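Long-range contacts in carboxynorspermidine decarboxylase (Campylobacter jejuni subsp. jejuni 81116, PDB 3N29), which probably decarboxylates carboxynorspermidine to norspermidine, using a pyridoxal-5'-phosphate cofactor: residues 42-47 / 282-287; 56-61 / 272-277; 71-76 / 267-272. One frame throughout, in Å; residues are numbered along the deposited sequence.

Contact 1 (42-47 / 282-287); sequences IQTPAY and VASVVD
Ile-42 opens the contact by laying its CD1 methyl 4.2 Å from CG1 of Val-282, a simple branched-chain pairing made before the first segment has become a strand. Thr-44 follows with a side chain that serves two purposes. Its CG2 methyl lies 4.1 Å from CG1 of Val-282, while OG1 comes 2.7 Å from OG of Ser-284. With chi1 at 51°, OG1 stands between the backbone N and the carbonyl carbon of Thr-44, which puts it beside the serine hydroxyl while CG2 lies over the flank formed by Val-282 and Ser-284. Threonine suits the place because one small residue offers both a polar and an apolar branch. The same OG1 is hydrogen-bonded to Asp-299, whose other carboxylate oxygen takes the backbone N-H of Ser-284. Pro-45 is preceded by a cis peptide bond, and its CA lies 3.1 Å from O of Val-282, a bent CA-H...O contact. Having no N-H of its own, proline asks for no backbone donor bond here. At Ala-46 the strand begins: its N bonds to O of Val-282 at 3.0 Å, and N of Val-282 returns a nearly straight bond of 2.9 Å to O of Ala-46. The two residues form an antiparallel hydrogen-bonded pair, with both side chains on the same face of the sheet. The chemistry implies a single bridge continued by side chains: where the backbone bonds stop, the two hydroxyls and the carboxylate of Asp-299 carry the polar pairing onward through a largely buried junction.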
loop_
_atom_site.group_PDB
_atom_site.type_symbol
_atom_site.label_atom_id
_atom_site.label_comp_id
_atom_site.label_asym_id
_atom_site.label_seq_id
_atom_site.Cartn_x
_atom_site.Cartn_y
_atom_site.Cartn_z
ATOM N N ILE A 42 15.881 7.468 19.777
ATOM C CA ILE A 42 14.810 7.783 18.832
ATOM C C ILE A 42 13.456 7.141 19.134
ATOM O O ILE A 42 13.384 6.130 19.730
ATOM C CB ILE A 42 15.236 7.528 17.384
ATOM C CG1 ILE A 42 15.449 6.060 17.101
ATOM C CG2 ILE A 42 16.557 8.291 17.063
ATOM C CD1 ILE A 42 15.297 5.745 15.663
ATOM N N GLN A 43 12.391 7.834 18.787
ATOM C CA GLN A 43 11.071 7.253 18.757
ATOM C C GLN A 43 11.183 6.278 17.551
ATOM O O GLN A 43 11.695 6.664 16.474
ATOM C CB GLN A 43 10.037 8.350 18.440
ATOM C CG GLN A 43 8.549 8.278 19.014
ATOM C CD GLN A 43 7.556 7.341 18.269
ATOM O OE1 GLN A 43 7.302 7.460 17.035
ATOM N NE2 GLN A 43 6.926 6.433 19.055
ATOM N N THR A 44 10.676 5.061 17.714
ATOM C CA THR A 44 10.614 4.112 16.583
ATOM C C THR A 44 9.165 3.921 16.283
ATOM O O THR A 44 8.339 4.131 17.143
ATOM C CB THR A 44 11.272 2.737 16.912
ATOM O OG1 THR A 44 10.718 2.254 18.150
ATOM C CG2 THR A 44 12.802 2.900 17.012
ATOM N N PRO A 45 8.834 3.584 15.050
ATOM C CA PRO A 45 9.797 3.348 13.996
ATOM C C PRO A 45 10.202 4.590 13.251
ATOM O O PRO A 45 9.527 5.672 13.378
ATOM C CB PRO A 45 9.046 2.394 13.048
ATOM C CG PRO A 45 7.596 2.825 13.229
ATOM C CD PRO A 45 7.473 3.224 14.658
ATOM N N ALA A 46 11.291 4.483 12.486
ATOM C CA ALA A 46 11.754 5.655 11.744
ATOM C C ALA A 46 12.497 5.202 10.482
ATOM O O ALA A 46 13.318 4.316 10.539
ATOM C CB ALA A 46 12.721 6.595 12.671
ATOM N N TYR A 47 12.300 5.860 9.351
ATOM C CA TYR A 47 13.178 5.657 8.223
ATOM C C TYR A 47 14.327 6.692 8.384
ATOM O O TYR A 47 14.022 7.884 8.548
ATOM C CB TYR A 47 12.501 5.961 6.889
ATOM C CG TYR A 47 11.251 5.137 6.517
ATOM C CD1 TYR A 47 11.369 3.948 5.865
ATOM C CD2 TYR A 47 9.971 5.570 6.864
ATOM C CE1 TYR A 47 10.257 3.213 5.524
ATOM C CE2 TYR A 47 8.857 4.841 6.504
ATOM C CZ TYR A 47 9.003 3.629 5.882
ATOM O OH TYR A 47 7.859 2.907 5.459
ATOM N N VAL A 282 14.202 1.589 11.110
ATOM C CA VAL A 282 14.572 1.198 12.434
ATOM C C VAL A 282 13.346 0.993 13.267
ATOM O O VAL A 282 12.471 1.871 13.286
ATOM C CB VAL A 282 15.495 2.265 13.102
ATOM C CG1 VAL A 282 15.874 1.719 14.510
ATOM C CG2 VAL A 282 16.699 2.497 12.187
ATOM N N ALA A 283 13.222 -0.145 13.924
ATOM C CA ALA A 283 12.017 -0.485 14.673
ATOM C C ALA A 283 12.482 -1.021 15.990
ATOM O O ALA A 283 13.681 -1.349 16.149
ATOM C CB ALA A 283 11.238 -1.573 13.883
ATOM N N SER A 284 11.599 -1.098 16.959
ATOM C CA SER A 284 11.918 -1.721 18.214
ATOM C C SER A 284 11.158 -3.037 18.402
ATOM O O SER A 284 10.006 -3.146 17.966
ATOM C CB SER A 284 11.478 -0.763 19.380
ATOM O OG SER A 284 12.287 0.447 19.344
ATOM N N VAL A 285 11.789 -3.959 19.109
ATOM C CA VAL A 285 11.108 -5.095 19.751
ATOM C C VAL A 285 10.191 -4.647 20.871
ATOM O O VAL A 285 10.651 -4.225 21.905
ATOM C CB VAL A 285 12.127 -6.173 20.205
ATOM C CG1 VAL A 285 11.397 -7.430 20.763
ATOM C CG2 VAL A 285 13.182 -6.491 19.043
ATOM N N VAL A 286 8.882 -4.790 20.683
ATOM C CA VAL A 286 7.911 -4.486 21.660
ATOM C C VAL A 286 7.571 -5.674 22.548
ATOM O O VAL A 286 7.326 -5.526 23.732
ATOM C CB VAL A 286 6.637 -3.931 21.015
ATOM C CG1 VAL A 286 5.560 -3.560 22.089
ATOM C CG2 VAL A 286 7.041 -2.684 20.126
ATOM N N ASP A 287 7.533 -6.852 21.969
ATOM C CA ASP A 287 7.250 -8.072 22.729
ATOM C C ASP A 287 7.942 -9.251 22.085
ATOM O O ASP A 287 8.236 -9.204 20.934
ATOM C CB ASP A 287 5.748 -8.321 22.799
ATOM C CG ASP A 287 5.308 -9.235 24.002
ATOM O OD1 ASP A 287 6.085 -9.457 24.935
ATOM O OD2 ASP A 287 4.187 -9.703 23.946
#

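Contact 2 (56-61 / 272-277); sequences KNCELL and EAVGWQ. With PLP (pyridoxal-5'-phosphate), chain C; NSD (N-(3-aminopropyl)propane-1,3-diamine), chain D.
A chi1 of -67° sets CG of Asn-57 anti to its carbonyl carbon, and a chi2 of -2° then turns the amide so that ND2 reaches the end of the short helix 272-275. Both N-H groups of ND2 are used. One makes a 3.1 Å bond to O of Val-274, the other a 2.8 Å bond to O of Trp-276, and both are close to straight. The two acceptors lie in the amide plane of Asn-57, which fixes the rotation of that group. Seen from the acceptors the bonds differ: ND2 stands well above the carbonyl plane of Val-274, 62° out of it, but is only modestly tilted from that of Trp-276. Asparagine suits the place because its amide supplies two diverging N-H donors to carbonyls where the helical backbone ends. One turn further along helix 51-68, Leu-61 brings CD1 to 3.7 Å from CG2 of Val-274, the two side chains crossing at about a right angle. Cys-58 adds a looser apolar touch, its SG 4.3 Å from CG1 of Val-274, so the branched valine is met on both methyls. At the other end of the short helix, N of Glu-272 donates a 2.9 Å bond to O1P of the cofactor, and the extended side chain of Glu-272 carries OE1 to N1 of norspermidine. Helix 85-91 covers Cys-58 through Val-88 and Tyr-91, and Trp-276 meets His-240 edge-to-face. The short helix, just after strand 265-268, thus has helix 51-68 against it and the two ligands at its N-terminal end.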
loop_
_atom_site.group_PDB
_atom_site.type_symbol
_atom_site.label_atom_id
_atom_site.label_comp_id
_atom_site.label_asym_id
_atom_site.label_seq_id
_atom_site.Cartn_x
_atom_site.Cartn_y
_atom_site.Cartn_z
ATOM N N LYS A 56 27.376 9.993 -1.911
ATOM C CA LYS A 56 28.195 9.044 -2.664
ATOM C C LYS A 56 27.487 8.574 -3.925
ATOM O O LYS A 56 28.070 8.522 -5.000
ATOM C CB LYS A 56 28.598 7.827 -1.803
ATOM C CG LYS A 56 29.826 8.170 -0.913
ATOM C CD LYS A 56 30.353 7.027 -0.045
ATOM C CE LYS A 56 31.917 6.939 -0.088
ATOM N NZ LYS A 56 32.662 8.275 -0.058
ATOM N N ASN A 57 26.211 8.174 -3.803
ATOM C CA ASN A 57 25.434 7.861 -5.005
ATOM C C ASN A 57 25.303 9.017 -6.007
ATOM O O ASN A 57 25.457 8.828 -7.195
ATOM C CB ASN A 57 23.972 7.405 -4.637
ATOM C CG ASN A 57 23.921 6.070 -3.898
ATOM O OD1 ASN A 57 24.912 5.439 -3.672
ATOM N ND2 ASN A 57 22.714 5.653 -3.518
ATOM N N CYS A 58 25.004 10.197 -5.528
ATOM C CA CYS A 58 24.856 11.331 -6.357
ATOM C C CYS A 58 26.163 11.780 -7.014
ATOM O O CYS A 58 26.120 12.185 -8.193
ATOM C CB CYS A 58 24.235 12.468 -5.610
ATOM S SG CYS A 58 22.417 12.135 -5.205
ATOM N N GLU A 59 27.259 11.682 -6.296
ATOM C CA GLU A 59 28.601 11.970 -6.868
ATOM C C GLU A 59 28.802 11.135 -8.116
ATOM O O GLU A 59 29.187 11.644 -9.175
ATOM C CB GLU A 59 29.729 11.621 -5.893
ATOM C CG GLU A 59 29.953 12.637 -4.830
ATOM C CD GLU A 59 30.946 12.179 -3.700
ATOM O OE1 GLU A 59 31.642 11.155 -3.833
ATOM O OE2 GLU A 59 31.027 12.877 -2.668
ATOM N N LEU A 60 28.504 9.828 -7.978
ATOM C CA LEU A 60 28.649 8.867 -9.040
ATOM C C LEU A 60 27.756 9.165 -10.232
ATOM O O LEU A 60 28.227 9.113 -11.375
ATOM C CB LEU A 60 28.490 7.408 -8.509
ATOM C CG LEU A 60 28.660 6.257 -9.495
ATOM C CD1 LEU A 60 30.139 6.275 -10.148
ATOM C CD2 LEU A 60 28.391 4.885 -8.822
ATOM N N LEU A 61 26.483 9.481 -9.991
ATOM C CA LEU A 61 25.540 9.853 -11.051
ATOM C C LEU A 61 25.963 11.174 -11.711
ATOM O O LEU A 61 25.834 11.341 -12.926
ATOM C CB LEU A 61 24.100 10.005 -10.492
ATOM C CG LEU A 61 23.549 8.681 -9.867
ATOM C CD1 LEU A 61 22.287 8.967 -9.095
ATOM C CD2 LEU A 61 23.296 7.717 -10.975
ATOM N N GLU A 272 15.576 4.454 -8.231
ATOM C CA GLU A 272 16.170 3.532 -7.270
ATOM C C GLU A 272 17.663 3.740 -7.074
ATOM O O GLU A 272 18.120 3.746 -5.951
ATOM C CB GLU A 272 15.876 2.106 -7.666
ATOM C CG GLU A 272 16.513 1.083 -6.795
ATOM C CD GLU A 272 15.993 -0.312 -7.070
ATOM O OE1 GLU A 272 15.055 -0.524 -7.862
ATOM O OE2 GLU A 272 16.601 -1.202 -6.549
ATOM N N ALA A 273 18.355 4.075 -8.140
ATOM C CA ALA A 273 19.777 4.315 -8.085
ATOM C C ALA A 273 20.163 5.464 -7.159
ATOM O O ALA A 273 21.191 5.435 -6.556
ATOM C CB ALA A 273 20.298 4.562 -9.448
ATOM N N VAL A 274 19.359 6.492 -7.120
ATOM C CA VAL A 274 19.585 7.582 -6.201
ATOM C C VAL A 274 19.481 7.151 -4.742
ATOM O O VAL A 274 20.294 7.495 -3.965
ATOM C CB VAL A 274 18.644 8.747 -6.484
ATOM C CG1 VAL A 274 18.836 9.822 -5.526
ATOM C CG2 VAL A 274 18.848 9.264 -7.877
ATOM N N GLY A 275 18.468 6.355 -4.430
ATOM C CA GLY A 275 18.185 5.920 -3.084
ATOM C C GLY A 275 18.817 4.630 -2.619
ATOM O O GLY A 275 18.684 4.273 -1.500
ATOM N N TRP A 276 19.536 3.969 -3.496
ATOM C CA TRP A 276 20.049 2.651 -3.266
ATOM C C TRP A 276 21.022 2.627 -2.103
ATOM O O TRP A 276 22.043 3.254 -2.138
ATOM C CB TRP A 276 20.736 2.116 -4.550
ATOM C CG TRP A 276 21.373 0.798 -4.399
ATOM C CD1 TRP A 276 22.682 0.549 -4.225
ATOM C CD2 TRP A 276 20.730 -0.460 -4.369
ATOM N NE1 TRP A 276 22.902 -0.767 -4.081
ATOM C CE2 TRP A 276 21.711 -1.417 -4.176
ATOM C CE3 TRP A 276 19.408 -0.871 -4.470
ATOM C CZ2 TRP A 276 21.416 -2.755 -4.087
ATOM C CZ3 TRP A 276 19.124 -2.188 -4.393
ATOM C CH2 TRP A 276 20.121 -3.118 -4.208
ATOM N N GLN A 277 20.674 1.839 -1.105
ATOM C CA GLN A 277 21.469 1.668 0.081
ATOM C C GLN A 277 21.819 3.007 0.760
ATOM O O GLN A 277 22.893 3.181 1.228
ATOM C CB GLN A 277 22.698 0.811 -0.190
ATOM C CG GLN A 277 22.334 -0.534 -0.676
ATOM C CD GLN A 277 23.459 -1.498 -0.841
ATOM O OE1 GLN A 277 24.601 -1.140 -0.889
ATOM N NE2 GLN A 277 23.112 -2.746 -0.960
HETATM N N1 PLP C . 11.188 6.768 -15.702
HETATM C C2 PLP C . 9.951 6.199 -15.823
HETATM C C2A PLP C . 9.049 6.595 -16.965
HETATM C C3 PLP C . 9.532 5.271 -14.820
HETATM O O3 PLP C . 8.267 4.687 -14.911
HETATM C C4 PLP C . 10.380 4.942 -13.745
HETATM C C4A PLP C . 9.894 3.983 -12.667
HETATM C C5 PLP C . 11.665 5.502 -13.680
HETATM C C6 PLP C . 12.034 6.420 -14.686
HETATM C C5A PLP C . 12.624 5.176 -12.558
HETATM O O4P PLP C . 12.829 3.792 -12.433
HETATM P P PLP C . 13.855 3.185 -11.402
HETATM O O1P PLP C . 13.482 3.746 -10.042
HETATM O O2P PLP C . 15.269 3.670 -11.806
HETATM O O3P PLP C . 13.817 1.729 -11.522
HETATM C C1 NSD D . 11.878 0.120 -9.637
HETATM N N1 NSD D . 13.260 -0.262 -9.635
HETATM C C2 NSD D . 11.036 -0.735 -10.522
HETATM N N2 NSD D . 8.773 -0.061 -10.160
HETATM C C3 NSD D . 9.770 -0.079 -10.943
HETATM N N3 NSD D . 7.712 -0.518 -5.933
HETATM C C4 NSD D . 8.711 -0.578 -9.005
HETATM C C5 NSD D . 7.406 -0.388 -8.283
HETATM C C6 NSD D . 7.308 -1.279 -7.070
#

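Contact 3 (71-76 / 267-272); sequences KVLLAL and YLEPGE. With PLP (pyridoxal-5'-phosphate), chain C; NSD (N-(3-aminopropyl)propane-1,3-diamine), chain D.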
loop_
_atom_site.group_PDB
_atom_site.type_symbol
_atom_site.label_atom_id
_atom_site.label_comp_id
_atom_site.label_asym_id
_atom_site.label_seq_id
_atom_site.Cartn_x
_atom_site.Cartn_y
_atom_site.Cartn_z
ATOM N N LYS A 71 22.265 14.269 -19.283
ATOM C CA LYS A 71 21.727 15.023 -18.144
ATOM C C LYS A 71 20.937 14.038 -17.235
ATOM O O LYS A 71 20.079 13.322 -17.730
ATOM C CB LYS A 71 20.830 16.116 -18.654
ATOM C CG LYS A 71 21.575 17.306 -19.300
ATOM C CD LYS A 71 20.656 18.265 -19.972
ATOM C CE LYS A 71 20.013 19.255 -19.065
ATOM N NZ LYS A 71 18.876 20.119 -19.610
ATOM N N VAL A 72 21.261 13.982 -15.946
ATOM C CA VAL A 72 20.657 12.961 -15.072
ATOM C C VAL A 72 19.549 13.588 -14.245
ATOM O O VAL A 72 19.699 14.699 -13.650
ATOM C CB VAL A 72 21.739 12.233 -14.247
ATOM C CG1 VAL A 72 21.184 11.072 -13.374
ATOM C CG2 VAL A 72 22.771 11.740 -15.097
ATOM N N LEU A 73 18.397 12.921 -14.203
ATOM C CA LEU A 73 17.239 13.358 -13.452
ATOM C C LEU A 73 16.871 12.347 -12.355
ATOM O O LEU A 73 17.133 11.163 -12.513
ATOM C CB LEU A 73 16.006 13.528 -14.361
ATOM C CG LEU A 73 16.183 14.373 -15.650
ATOM C CD1 LEU A 73 15.028 14.192 -16.634
ATOM C CD2 LEU A 73 16.277 15.838 -15.326
ATOM N N LEU A 74 16.285 12.841 -11.263
ATOM C CA LEU A 74 15.765 11.953 -10.204
ATOM C C LEU A 74 14.341 11.588 -10.648
ATOM O O LEU A 74 13.481 12.460 -10.752
ATOM C CB LEU A 74 15.690 12.679 -8.866
ATOM C CG LEU A 74 14.787 12.068 -7.726
ATOM C CD1 LEU A 74 15.310 10.686 -7.452
ATOM C CD2 LEU A 74 14.756 13.057 -6.475
ATOM N N ALA A 75 14.072 10.296 -10.805
ATOM C CA ALA A 75 12.668 9.821 -10.984
ATOM C C ALA A 75 11.961 9.724 -9.598
ATOM O O ALA A 75 12.289 8.875 -8.809
ATOM C CB ALA A 75 12.667 8.397 -11.661
ATOM N N LEU A 76 11.057 10.655 -9.317
ATOM C CA LEU A 76 10.391 10.786 -7.991
ATOM C C LEU A 76 9.523 9.550 -7.573
ATOM O O LEU A 76 9.303 9.379 -6.358
ATOM C CB LEU A 76 9.498 12.020 -7.953
ATOM C CG LEU A 76 10.328 13.361 -7.808
ATOM C CD1 LEU A 76 9.380 14.544 -8.091
ATOM C CD2 LEU A 76 10.961 13.544 -6.425
ATOM N N TYR A 267 19.057 12.093 -21.859
ATOM C CA TYR A 267 18.610 12.195 -20.470
ATOM C C TYR A 267 18.528 10.822 -19.859
ATOM O O TYR A 267 18.154 9.829 -20.535
ATOM C CB TYR A 267 17.227 12.856 -20.401
ATOM C CG TYR A 267 17.266 14.302 -20.716
ATOM C CD1 TYR A 267 17.364 15.241 -19.697
ATOM C CD2 TYR A 267 17.244 14.752 -22.039
ATOM C CE1 TYR A 267 17.403 16.572 -19.952
ATOM C CE2 TYR A 267 17.326 16.113 -22.316
ATOM C CZ TYR A 267 17.409 17.004 -21.263
ATOM O OH TYR A 267 17.473 18.352 -21.468
ATOM N N LEU A 268 18.905 10.715 -18.577
ATOM C CA LEU A 268 18.699 9.462 -17.823
ATOM C C LEU A 268 17.840 9.792 -16.608
ATOM O O LEU A 268 17.951 10.894 -16.075
ATOM C CB LEU A 268 20.001 8.840 -17.362
ATOM C CG LEU A 268 21.116 8.436 -18.330
ATOM C CD1 LEU A 268 22.365 8.092 -17.588
ATOM C CD2 LEU A 268 20.735 7.238 -19.190
ATOM N N GLU A 269 17.020 8.850 -16.138
ATOM C CA GLU A 269 16.118 9.218 -15.089
ATOM C C GLU A 269 15.998 8.071 -14.101
ATOM O O GLU A 269 14.886 7.495 -13.889
ATOM C CB GLU A 269 14.803 9.791 -15.631
ATOM C CG GLU A 269 14.182 9.006 -16.678
ATOM C CD GLU A 269 12.804 9.532 -17.202
ATOM O OE1 GLU A 269 11.980 8.651 -17.416
ATOM O OE2 GLU A 269 12.547 10.770 -17.329
ATOM N N PRO A 270 17.105 7.800 -13.407
ATOM C CA PRO A 270 17.081 6.855 -12.332
ATOM C C PRO A 270 16.250 7.317 -11.123
ATOM O O PRO A 270 16.228 8.514 -10.780
ATOM C CB PRO A 270 18.519 6.802 -11.938
ATOM C CG PRO A 270 19.035 8.118 -12.176
ATOM C CD PRO A 270 18.430 8.445 -13.490
ATOM N N GLY A 271 15.573 6.360 -10.512
ATOM C CA GLY A 271 14.980 6.576 -9.192
ATOM C C GLY A 271 15.705 5.742 -8.109
ATOM O O GLY A 271 16.397 6.270 -7.210
ATOM N N GLU A 272 15.576 4.454 -8.231
ATOM C CA GLU A 272 16.170 3.532 -7.270
ATOM C C GLU A 272 17.663 3.740 -7.074
ATOM O O GLU A 272 18.120 3.746 -5.951
ATOM C CB GLU A 272 15.876 2.106 -7.666
ATOM C CG GLU A 272 16.513 1.083 -6.795
ATOM C CD GLU A 272 15.993 -0.312 -7.070
ATOM O OE1 GLU A 272 15.055 -0.524 -7.862
ATOM O OE2 GLU A 272 16.601 -1.202 -6.549
HETATM N N1 PLP C . 11.188 6.768 -15.702
HETATM C C2 PLP C . 9.951 6.199 -15.823
HETATM C C2A PLP C . 9.049 6.595 -16.965
HETATM C C3 PLP C . 9.532 5.271 -14.820
HETATM O O3 PLP C . 8.267 4.687 -14.911
HETATM C C4 PLP C . 10.380 4.942 -13.745
HETATM C C4A PLP C . 9.894 3.983 -12.667
HETATM C C5 PLP C . 11.665 5.502 -13.680
HETATM C C6 PLP C . 12.034 6.420 -14.686
HETATM C C5A PLP C . 12.624 5.176 -12.558
HETATM O O4P PLP C . 12.829 3.792 -12.433
HETATM P P PLP C . 13.855 3.185 -11.402
HETATM O O1P PLP C . 13.482 3.746 -10.042
HETATM O O2P PLP C . 15.269 3.670 -11.806
HETATM O O3P PLP C . 13.817 1.729 -11.522
HETATM C C1 NSD D . 11.878 0.120 -9.637
HETATM N N1 NSD D . 13.260 -0.262 -9.635
HETATM C C2 NSD D . 11.036 -0.735 -10.522
HETATM N N2 NSD D . 8.773 -0.061 -10.160
HETATM C C3 NSD D . 9.770 -0.079 -10.943
HETATM N N3 NSD D . 7.712 -0.518 -5.933
HETATM C C4 NSD D . 8.711 -0.578 -9.005
HETATM C C5 NSD D . 7.406 -0.388 -8.283
HETATM C C6 NSD D . 7.308 -1.279 -7.070
#
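Lys-71 and Tyr-267 run side by side in the same direction, the lysine's methylene chain passing obliquely by the ring until NZ donates a 2.9 Å bond to the tyrosine OH. A bend at chi3 (82°) brings the ammonium group to that hydroxyl, and a salt bridge to Glu-113 supplies its stronger partner. This partly exposed lysine marks the more open end of the contact: a long, flexible chain suits it, combining apolar cover for the ring with a charged tip.

Farther along, the packing is tight and buried. Backbone bonds join N of Leu-268 to O of Lys-71 and N of Leu-73 to O of Leu-268, in parallel register. Beyond the regular pairing, N of Ala-75 makes a 2.8 Å bond to O of Pro-270. Val-72 sets CG1 3.8 Å from CD of Pro-270, the two crossing at about a right angle, while Leu-73 CD1 rests against the tyrosine ring. Next to the cofactor the residues are small. The methyl CB of Ala-75 lies 3.3 Å from C5A of pyridoxal phosphate. Glycine, with no side chain, lets the backbone come close to the phosphate, and N of Gly-271 gives a straight 3.0 Å bond to O2P. Glu-269 stretches out beyond CG to place OE1 2.7 Å from the pyridine N1. This OE1 is also bonded to His-200, and OE2 to Thr-96 and Asn-234, which together hold the carboxylate in place; a carboxylate so near would probably favour a protonated ring nitrogen.

Strands 71-75 and 265-268 are the first and last of an eight-stranded parallel barrel. Their pairing closes the beta/alpha-barrel, with the cofactor gripped at the C-terminal ends of its strands, as in the fold-type III decarboxylases.

In the fold
The three contacts nest along the chain: contact 3 lies inside the loop closed by contact 2, which lies inside that of contact 1. Contacts 2 and 3 have centres about 10 Å apart, share Glu-272, and touch through Leu-61 with Val-72 and Val-274 with Leu-74. Contact 3 pairs the first and last barrel strands, while contact 2 packs helix 51-68 on the short helix after the last strand. Contact 1 stands apart in the mixed sheet, its centre about 26 Å from that of contact 2 and about 31 Å from that of contact 3. Strand 46-50 leads into helix 51-68, and helix 272-275 is followed by strand 279-290, so the barrel and that sheet are linked twice.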